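Local structure of diaminopimelate decarboxylase (Psychromonas ingrahamii, 4XG1) at residues 111-114 with 115-119. The protein probably catalyses the decarboxylation of meso-2,6-diaminopimelate to L-lysine, the last step of lysine biosynthesis, using pyridoxal 5'-phosphate as cofactor. Residues are numbered along the deposited sequence; the frame is centred on the assembly and turned at random.
Sequences EISA and ALQAN
The last turns of helix 109-117, an outer helix of the pyridoxal-binding TIM barrel, hold together through i to i+4 backbone bonds and one apolar pair, Ile112 with Leu116. Ala115 N donates to Glu111 O at 3.0 Å, and Leu116 N to Ile112 O at 2.9 Å. The straightest of the four bonds runs from Gln117 N to Ser113 O (2.8 Å, 170° at the hydrogen); that from Ala118 N to Ala114 O is more bent, at 133°, where the helix gives way to its Schellman motif. There Asn119 takes a positive phi of 65° and its N returns to Leu116 O at 2.7 Å. The side chains of Ile112 and Leu116, one turn apart, run alongside each other; with Ile112 CG2 anti to its backbone N, this methyl meets Leu116 CD1 at 3.9 Å. On another side of the helix, Gln117 CG, anti to its own carbonyl carbon, comes 3.3 Å from Ser113 O. Within the beta-alpha-beta unit, Ile112 and Leu116 pack on Phe123 of strand 122-125 and Val137 of helix 128-140, while Ala115 lies against both Phe123 and Phe102 of strand 100-102.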
ATOM      1  N   GLU B 111       8.104 -21.437  -0.684  1.00 22.77           N
ATOM      2  CA  GLU B 111       7.728 -21.017  -2.022  1.00 21.75           C
ATOM      3  C   GLU B 111       8.478 -21.832  -3.051  1.00 19.79           C
ATOM      4  O   GLU B 111       7.939 -22.166  -4.083  1.00 19.58           O
ATOM      5  CB  GLU B 111       8.009 -19.513  -2.239  1.00 21.55           C
ATOM      6  CG  GLU B 111       7.238 -18.595  -1.309  1.00 21.85           C
ATOM      7  CD  GLU B 111       7.508 -17.107  -1.577  1.00 21.35           C
ATOM      8  OE1 GLU B 111       8.619 -16.649  -1.245  1.00 20.34           O
ATOM      9  OE2 GLU B 111       6.597 -16.413  -2.085  1.00 20.12           O
ATOM     10  N   ILE B 112       9.745 -22.082  -2.809  1.00 20.62           N
ATOM     11  CA  ILE B 112      10.548 -22.809  -3.805  1.00 23.66           C
ATOM     12  C   ILE B 112      10.083 -24.256  -3.960  1.00 23.93           C
ATOM     13  O   ILE B 112       9.933 -24.762  -5.072  1.00 24.31           O
ATOM     14  CB  ILE B 112      12.021 -22.810  -3.434  1.00 24.80           C
ATOM     15  CG1 ILE B 112      12.600 -21.391  -3.552  1.00 26.29           C
ATOM     16  CG2 ILE B 112      12.784 -23.722  -4.370  1.00 26.14           C
ATOM     17  CD1 ILE B 112      13.753 -21.137  -2.597  1.00 27.50           C
ATOM     18  N   SER B 113       9.816 -24.893  -2.826  1.00 24.72           N
ATOM     19  CA  SER B 113       9.161 -26.182  -2.819  1.00 25.03           C
ATOM     20  C   SER B 113       7.840 -26.211  -3.583  1.00 24.42           C
ATOM     21  O   SER B 113       7.595 -27.092  -4.402  1.00 24.72           O
ATOM     22  CB  SER B 113       8.922 -26.590  -1.385  1.00 28.17           C
ATOM     23  OG  SER B 113       8.419 -27.908  -1.377  1.00 31.37           O
ATOM     24  N   ALA B 114       6.987 -25.229  -3.349  1.00 23.69           N
ATOM     25  CA  ALA B 114       5.693 -25.258  -4.008  1.00 24.68           C
ATOM     26  C   ALA B 114       5.857 -25.128  -5.496  1.00 24.64           C
ATOM     27  O   ALA B 114       5.128 -25.764  -6.283  1.00 27.78           O
ATOM     28  CB  ALA B 114       4.785 -24.164  -3.484  1.00 25.06           C
ATOM     29  N   ALA B 115       6.801 -24.300  -5.898  1.00 22.43           N
ATOM     30  CA  ALA B 115       7.002 -24.020  -7.321  1.00 22.45           C
ATOM     31  C   ALA B 115       7.642 -25.228  -8.017  1.00 23.70           C
ATOM     32  O   ALA B 115       7.320 -25.558  -9.167  1.00 21.94           O
ATOM     33  CB  ALA B 115       7.887 -22.801  -7.479  1.00 21.98           C
ATOM     34  N   LEU B 116       8.551 -25.878  -7.303  1.00 25.47           N
ATOM     35  CA  LEU B 116       9.146 -27.117  -7.793  1.00 29.04           C
ATOM     36  C   LEU B 116       8.086 -28.188  -7.950  1.00 29.11           C
ATOM     37  O   LEU B 116       7.943 -28.761  -9.032  1.00 25.53           O
ATOM     38  CB  LEU B 116      10.268 -27.601  -6.849  1.00 29.86           C
ATOM     39  CG  LEU B 116      11.597 -26.861  -7.046  1.00 27.51           C
ATOM     40  CD1 LEU B 116      12.621 -27.223  -5.991  1.00 27.60           C
ATOM     41  CD2 LEU B 116      12.156 -27.144  -8.425  1.00 27.57           C
ATOM     42  N   GLN B 117       7.262 -28.361  -6.915  1.00 30.06           N
ATOM     43  CA  GLN B 117       6.181 -29.350  -6.990  1.00 31.04           C
ATOM     44  C   GLN B 117       5.144 -29.019  -8.053  1.00 29.01           C
ATOM     45  O   GLN B 117       4.476 -29.898  -8.537  1.00 32.01           O
ATOM     46  CB  GLN B 117       5.522 -29.537  -5.636  1.00 32.29           C
ATOM     47  CG  GLN B 117       6.470 -30.170  -4.642  1.00 34.28           C
ATOM     48  CD  GLN B 117       5.988 -30.119  -3.210  1.00 41.37           C
ATOM     49  OE1 GLN B 117       6.470 -29.306  -2.415  1.00 46.85           O
ATOM     50  NE2 GLN B 117       5.030 -30.961  -2.870  1.00 45.34           N
ATOM     51  N   ALA B 118       5.025 -27.763  -8.449  1.00 29.90           N
ATOM     52  CA  ALA B 118       4.137 -27.403  -9.552  1.00 29.15           C
ATOM     53  C   ALA B 118       4.848 -27.460 -10.878  1.00 30.15           C
ATOM     54  O   ALA B 118       4.229 -27.264 -11.933  1.00 26.42           O
ATOM     55  CB  ALA B 118       3.584 -26.016  -9.339  1.00 32.06           C
ATOM     56  N   ASN B 119       6.165 -27.704 -10.837  1.00 34.03           N
ATOM     57  CA  ASN B 119       6.944 -27.983 -12.041  1.00 34.40           C
ATOM     58  C   ASN B 119       7.001 -26.784 -12.994  1.00 32.47           C
ATOM     59  O   ASN B 119       6.712 -26.885 -14.205  1.00 31.11           O
ATOM     60  CB  ASN B 119       6.355 -29.219 -12.729  1.00 39.06           C
ATOM     61  CG  ASN B 119       7.163 -29.676 -13.903  1.00 44.31           C
ATOM     62  OD1 ASN B 119       8.378 -29.808 -13.814  1.00 48.04           O
ATOM     63  ND2 ASN B 119       6.489 -29.901 -15.039  1.00 47.27           N
TER